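Local structure of VP1 (Merkel cell polyomavirus, 4FMH) at residues 24-29 and 71-76; 253-258 and 276-281. The protein forms the pentameric units of the Merkel cell polyomavirus capsid and binds sialylated host glycans at a site required for infection. One frame throughout, in Å; residues are numbered along the deposited sequence.

Contact 1 (24-29 and 71-76)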
loop_
_atom_site.group_PDB
_atom_site.type_symbol
_atom_site.label_atom_id
_atom_site.label_comp_id
_atom_site.label_asym_id
_atom_site.label_seq_id
_atom_site.Cartn_x
_atom_site.Cartn_y
_atom_site.Cartn_z
ATOM N N ILE B 24 26.722 10.689 -17.245
ATOM C CA ILE B 24 26.902 9.411 -17.941
ATOM C C ILE B 24 25.542 8.736 -18.174
ATOM O O ILE B 24 24.721 8.680 -17.259
ATOM C CB ILE B 24 27.858 8.470 -17.137
ATOM C CG1 ILE B 24 29.311 8.994 -17.171
ATOM C CG2 ILE B 24 27.764 7.007 -17.609
ATOM C CD1 ILE B 24 29.974 9.010 -18.554
ATOM N N GLU B 25 25.319 8.238 -19.396
ATOM C CA GLU B 25 24.068 7.575 -19.783
ATOM C C GLU B 25 24.349 6.143 -20.228
ATOM O O GLU B 25 25.340 5.893 -20.912
ATOM C CB GLU B 25 23.413 8.299 -20.954
ATOM C CG GLU B 25 22.610 9.530 -20.604
ATOM C CD GLU B 25 21.644 9.928 -21.722
ATOM O OE1 GLU B 25 21.421 9.115 -22.648
ATOM O OE2 GLU B 25 21.099 11.052 -21.668
ATOM N N LEU B 26 23.470 5.222 -19.855
ATOM C CA LEU B 26 23.519 3.863 -20.377
ATOM C C LEU B 26 22.192 3.169 -20.151
ATOM O O LEU B 26 21.317 3.662 -19.434
ATOM C CB LEU B 26 24.642 3.035 -19.731
ATOM C CG LEU B 26 24.535 2.749 -18.227
ATOM C CD1 LEU B 26 25.042 1.346 -17.874
ATOM C CD2 LEU B 26 25.280 3.810 -17.444
ATOM N N TYR B 27 22.066 2.013 -20.782
ATOM C CA TYR B 27 20.959 1.107 -20.548
ATOM C C TYR B 27 21.527 -0.300 -20.436
ATOM O O TYR B 27 22.581 -0.605 -21.007
ATOM C CB TYR B 27 19.898 1.212 -21.651
ATOM C CG TYR B 27 20.372 0.763 -23.017
ATOM C CD1 TYR B 27 20.302 -0.582 -23.394
ATOM C CD2 TYR B 27 20.886 1.682 -23.938
ATOM C CE1 TYR B 27 20.742 -1.003 -24.646
ATOM C CE2 TYR B 27 21.329 1.271 -25.195
ATOM C CZ TYR B 27 21.246 -0.073 -25.541
ATOM O OH TYR B 27 21.675 -0.492 -26.776
ATOM N N LEU B 28 20.827 -1.148 -19.695
ATOM C CA LEU B 28 21.211 -2.536 -19.550
ATOM C C LEU B 28 20.022 -3.409 -19.913
ATOM O O LEU B 28 18.966 -3.321 -19.281
ATOM C CB LEU B 28 21.657 -2.828 -18.111
ATOM C CG LEU B 28 23.034 -2.303 -17.678
ATOM C CD1 LEU B 28 23.211 -2.435 -16.159
ATOM C CD2 LEU B 28 24.155 -3.041 -18.412
ATOM N N ASN B 29 20.189 -4.241 -20.935
ATOM C CA ASN B 29 19.149 -5.215 -21.285
ATOM C C ASN B 29 19.138 -6.388 -20.318
ATOM O O ASN B 29 20.181 -6.739 -19.756
ATOM C CB ASN B 29 19.314 -5.700 -22.721
ATOM C CG ASN B 29 18.650 -4.782 -23.717
ATOM O OD1 ASN B 29 17.485 -4.396 -23.551
ATOM N ND2 ASN B 29 19.387 -4.419 -24.762
ATOM N N SER B 71 22.351 -7.930 -14.372
ATOM C CA SER B 71 22.972 -7.157 -15.437
ATOM C C SER B 71 24.050 -6.305 -14.804
ATOM O O SER B 71 23.899 -5.858 -13.666
ATOM C CB SER B 71 21.955 -6.263 -16.155
ATOM O OG SER B 71 21.034 -7.046 -16.886
ATOM N N VAL B 72 25.140 -6.092 -15.535
ATOM C CA VAL B 72 26.222 -5.236 -15.052
ATOM C C VAL B 72 27.046 -4.655 -16.201
ATOM O O VAL B 72 27.281 -5.314 -17.222
ATOM C CB VAL B 72 27.116 -5.943 -13.967
ATOM C CG1 VAL B 72 27.491 -7.342 -14.385
ATOM C CG2 VAL B 72 28.365 -5.123 -13.629
ATOM N N ALA B 73 27.438 -3.397 -16.037
ATOM C CA ALA B 73 28.392 -2.760 -16.937
ATOM C C ALA B 73 29.402 -1.957 -16.136
ATOM O O ALA B 73 29.073 -1.406 -15.079
ATOM C CB ALA B 73 27.672 -1.861 -17.949
ATOM N N ARG B 74 30.634 -1.915 -16.643
ATOM C CA ARG B 74 31.646 -0.973 -16.176
ATOM C C ARG B 74 31.776 0.147 -17.211
ATOM O O ARG B 74 32.035 -0.117 -18.386
ATOM C CB ARG B 74 32.995 -1.669 -15.973
ATOM C CG ARG B 74 34.095 -0.747 -15.429
ATOM C CD ARG B 74 35.475 -1.390 -15.510
ATOM N NE ARG B 74 36.533 -0.475 -15.072
ATOM C CZ ARG B 74 37.077 0.479 -15.828
ATOM N NH1 ARG B 74 36.672 0.669 -17.080
ATOM N NH2 ARG B 74 38.032 1.258 -15.329
ATOM N N VAL B 75 31.588 1.391 -16.774
ATOM C CA VAL B 75 31.717 2.543 -17.664
ATOM C C VAL B 75 33.070 3.206 -17.433
ATOM O O VAL B 75 33.414 3.550 -16.293
ATOM C CB VAL B 75 30.581 3.579 -17.458
ATOM C CG1 VAL B 75 30.661 4.690 -18.511
ATOM C CG2 VAL B 75 29.210 2.899 -17.490
ATOM N N SER B 76 33.840 3.341 -18.513
ATOM C CA SER B 76 35.107 4.070 -18.495
ATOM C C SER B 76 34.860 5.572 -18.426
ATOM O O SER B 76 34.095 6.124 -19.220
ATOM C CB SER B 76 35.946 3.722 -19.726
ATOM O OG SER B 76 36.442 2.399 -19.618
HETATM O O HOH W 1 18.971 -5.241 -17.340
#
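L28 and A73 meet at the tight end of this contact, where the two facing layers of the VP1 jelly roll come together. Strand 24-28 pairs with strand 269-287 in one layer and strand 71-76 with strand 250-263 in the other, so side chains fill the space between them. The short axes approach to 7.9 Å at 151°, and the spacing narrows towards L28 and S71, whose CA atoms are 6.4 Å apart. L28 holds its CG beside the backbone N (chi1 -74°), and from there its two methyls divide between two residues of the opposing strand: CD2 packs on A73 CB at 3.7 Å, while CD1 lies 4.0 Å from S71 CB. Alanine suits this place because its single methyl leaves room for two leucines, with L26 CD1 coming in on the same CB.

Towards the other end the packing is looser and the residues are partly exposed. V75 directs one branch at each of two neighbours. CG1, anti to the backbone N (chi1 -174°), reaches I24 CG2 tip to tip at 3.8 Å, whereas CG2 stands 4.0 Å from L26 CD2. Branched aliphatic groups suit this wider, partly exposed end, which asks for bulk without directed bonds. N29 turns its amide outward, and its OD1 accepts a hydrogen bond from L181 N of a second subunit. At the buried end a polar link replaces methyl packing: one water donates to L28 O at 2.7 Å and hydrogen-bonds S71 OG at 2.8 Å.

Contact 2 (253-258 and 276-281); sequences ISCADI and RYFNVT
C255 and R276 bring their CA atoms to 7.6 Å where strands 253-258 and 276-281 run roughly antiparallel, their axes 9.0 Å apart at closest and at 149°, too far for backbone hydrogen bonds to carry the contact. Side chains do so instead, beginning with a buried salt bridge. R276 grips D257 side-on: NH2 donates to OD1 at 2.8 Å and NE to OD2 at 2.9 Å, each oxygen being met on its syn side, slightly out of plane because the two flat groups are twisted. The arginine chain is extended up to CD and then bends (chi3 -84°), turning that edge of the guanidinium to the carboxylate. H133 ND1 gives OD1 a second hydrogen bond, and R276 NH1 is taken up by T99 OG1, so this charged pair is well provided for inside the protein and the neighbouring bonds probably stabilise its ionised form.

The two strands are the arms of one hairpin in the jelly roll. D257 still bonds to L274 through the backbone, but further from the turn the arms part to pair with strands 71-76 and 11-28 respectively, and the gap is filled by hydrophobic side chains. I253 CG2 sits over the centre of the F278 ring, 3.3 Å from the centroid and only 6° off the normal, a close CH-pi contact. A beta-branched residue suits this place because its other arm is left to pack separately, CD1 reaching V280 CG2 at 3.7 Å. C255 takes the ring from its edge, with CB near the ring plane and SG 5.2 Å from the F278 centroid in a sulfur-aromatic contact. The same CB lies 3.8 Å from R276 CD, so this small side chain packs against ring edge and adjoining arginine stem together.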
loop_
_atom_site.group_PDB
_atom_site.type_symbol
_atom_site.label_atom_id
_atom_site.label_comp_id
_atom_site.label_asym_id
_atom_site.label_seq_id
_atom_site.Cartn_x
_atom_site.Cartn_y
_atom_site.Cartn_z
ATOM N N ILE B 253 27.676 -0.269 -12.767
ATOM C CA ILE B 253 26.220 -0.180 -12.776
ATOM C C ILE B 253 25.651 -1.589 -12.873
ATOM O O ILE B 253 25.981 -2.331 -13.805
ATOM C CB ILE B 253 25.732 0.686 -13.958
ATOM C CG1 ILE B 253 26.500 2.025 -13.964
ATOM C CG2 ILE B 253 24.200 0.812 -13.948
ATOM C CD1 ILE B 253 25.665 3.266 -14.096
ATOM N N SER B 254 24.802 -1.948 -11.907
ATOM C CA SER B 254 24.254 -3.296 -11.804
ATOM C C SER B 254 22.754 -3.229 -11.630
ATOM O O SER B 254 22.245 -2.279 -11.032
ATOM C CB SER B 254 24.844 -4.019 -10.590
ATOM O OG SER B 254 26.254 -3.898 -10.554
ATOM N N CYS B 255 22.041 -4.241 -12.116
ATOM C CA CYS B 255 20.588 -4.279 -11.910
ATOM C C CYS B 255 19.946 -5.628 -12.223
ATOM O O CYS B 255 20.583 -6.538 -12.766
ATOM C CB CYS B 255 19.902 -3.164 -12.719
ATOM S SG CYS B 255 19.955 -3.397 -14.500
ATOM N N ALA B 256 18.675 -5.745 -11.856
ATOM C CA ALA B 256 17.851 -6.897 -12.216
ATOM C C ALA B 256 16.417 -6.427 -12.166
ATOM O O ALA B 256 16.036 -5.724 -11.224
ATOM C CB ALA B 256 18.062 -8.043 -11.244
ATOM N N ASP B 257 15.633 -6.783 -13.182
ATOM C CA ASP B 257 14.216 -6.421 -13.191
ATOM C C ASP B 257 13.327 -7.518 -13.758
ATOM O O ASP B 257 12.957 -7.488 -14.938
ATOM C CB ASP B 257 13.997 -5.096 -13.927
ATOM C CG ASP B 257 14.634 -3.922 -13.196
ATOM O OD1 ASP B 257 14.053 -3.463 -12.184
ATOM O OD2 ASP B 257 15.728 -3.481 -13.622
ATOM N N ILE B 258 13.006 -8.491 -12.906
ATOM C CA ILE B 258 12.052 -9.552 -13.238
ATOM C C ILE B 258 10.652 -8.985 -13.030
ATOM O O ILE B 258 10.350 -8.453 -11.958
ATOM C CB ILE B 258 12.272 -10.809 -12.376
ATOM C CG1 ILE B 258 13.667 -11.389 -12.645
ATOM C CG2 ILE B 258 11.173 -11.856 -12.654
ATOM C CD1 ILE B 258 14.155 -12.414 -11.604
ATOM N N ARG B 276 16.724 -1.556 -18.155
ATOM C CA ARG B 276 16.787 -0.425 -17.256
ATOM C C ARG B 276 17.743 0.634 -17.805
ATOM O O ARG B 276 18.836 0.322 -18.301
ATOM C CB ARG B 276 17.223 -0.871 -15.857
ATOM C CG ARG B 276 17.176 0.254 -14.818
ATOM C CD ARG B 276 17.610 -0.235 -13.444
ATOM N NE ARG B 276 16.518 -0.873 -12.709
ATOM C CZ ARG B 276 15.670 -0.224 -11.917
ATOM N NH1 ARG B 276 15.767 1.089 -11.763
ATOM N NH2 ARG B 276 14.712 -0.892 -11.284
ATOM N N TYR B 277 17.296 1.881 -17.721
ATOM C CA TYR B 277 18.075 3.041 -18.116
ATOM C C TYR B 277 18.652 3.754 -16.897
ATOM O O TYR B 277 18.018 3.793 -15.842
ATOM C CB TYR B 277 17.193 3.998 -18.932
ATOM C CG TYR B 277 17.809 5.360 -19.131
ATOM C CD1 TYR B 277 18.730 5.588 -20.153
ATOM C CD2 TYR B 277 17.489 6.418 -18.278
ATOM C CE1 TYR B 277 19.311 6.843 -20.327
ATOM C CE2 TYR B 277 18.063 7.675 -18.449
ATOM C CZ TYR B 277 18.966 7.876 -19.474
ATOM O OH TYR B 277 19.527 9.122 -19.636
ATOM N N PHE B 278 19.851 4.322 -17.061
ATOM C CA PHE B 278 20.538 5.079 -16.018
ATOM C C PHE B 278 21.124 6.370 -16.577
ATOM O O PHE B 278 21.746 6.369 -17.650
ATOM C CB PHE B 278 21.719 4.299 -15.440
ATOM C CG PHE B 278 21.370 2.950 -14.904
ATOM C CD1 PHE B 278 21.310 1.848 -15.749
ATOM C CD2 PHE B 278 21.164 2.769 -13.539
ATOM C CE1 PHE B 278 21.006 0.590 -15.252
ATOM C CE2 PHE B 278 20.861 1.508 -13.026
ATOM C CZ PHE B 278 20.793 0.418 -13.883
ATOM N N ASN B 279 20.936 7.454 -15.830
ATOM C CA ASN B 279 21.676 8.703 -16.035
ATOM C C ASN B 279 22.332 9.103 -14.705
ATOM O O ASN B 279 21.653 9.568 -13.790
ATOM C CB ASN B 279 20.752 9.817 -16.553
ATOM C CG ASN B 279 21.514 11.056 -17.028
ATOM O OD1 ASN B 279 22.472 11.497 -16.399
ATOM N ND2 ASN B 279 21.079 11.622 -18.142
ATOM N N VAL B 280 23.649 8.914 -14.609
ATOM C CA VAL B 280 24.392 9.148 -13.373
ATOM C C VAL B 280 25.155 10.463 -13.443
ATOM O O VAL B 280 25.875 10.709 -14.401
ATOM C CB VAL B 280 25.391 7.995 -13.090
ATOM C CG1 VAL B 280 26.164 8.249 -11.803
ATOM C CG2 VAL B 280 24.663 6.658 -13.021
ATOM N N THR B 281 24.987 11.306 -12.426
ATOM C CA THR B 281 25.727 12.559 -12.321
ATOM C C THR B 281 26.935 12.342 -11.428
ATOM O O THR B 281 26.808 11.819 -10.319
ATOM C CB THR B 281 24.849 13.697 -11.741
ATOM O OG1 THR B 281 23.728 13.915 -12.601
ATOM C CG2 THR B 281 25.633 15.003 -11.612
#

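In the fold
The two contacts belong to the jelly-roll core, a fragment of full-length VP1, their centres about 7 Å apart. Backbone bonds join them on both layers: S71 N lies 2.8 Å from C255 O, and L28 N lies 2.8 Å from R276 O, both probable hydrogen bonds. Between the layers, L26 of contact 1 packs on I253 of contact 2, making their interiors continuous. Neither contact includes a residue of the glycan pocket, yet the chain leads from both to it. W45, Y50 and D51 lie in the long connection between 24-29 and 71-76, while K264, S266 and K268 lie in the turn region of the hairpin whose arms form contact 2; D114 also lines the pocket.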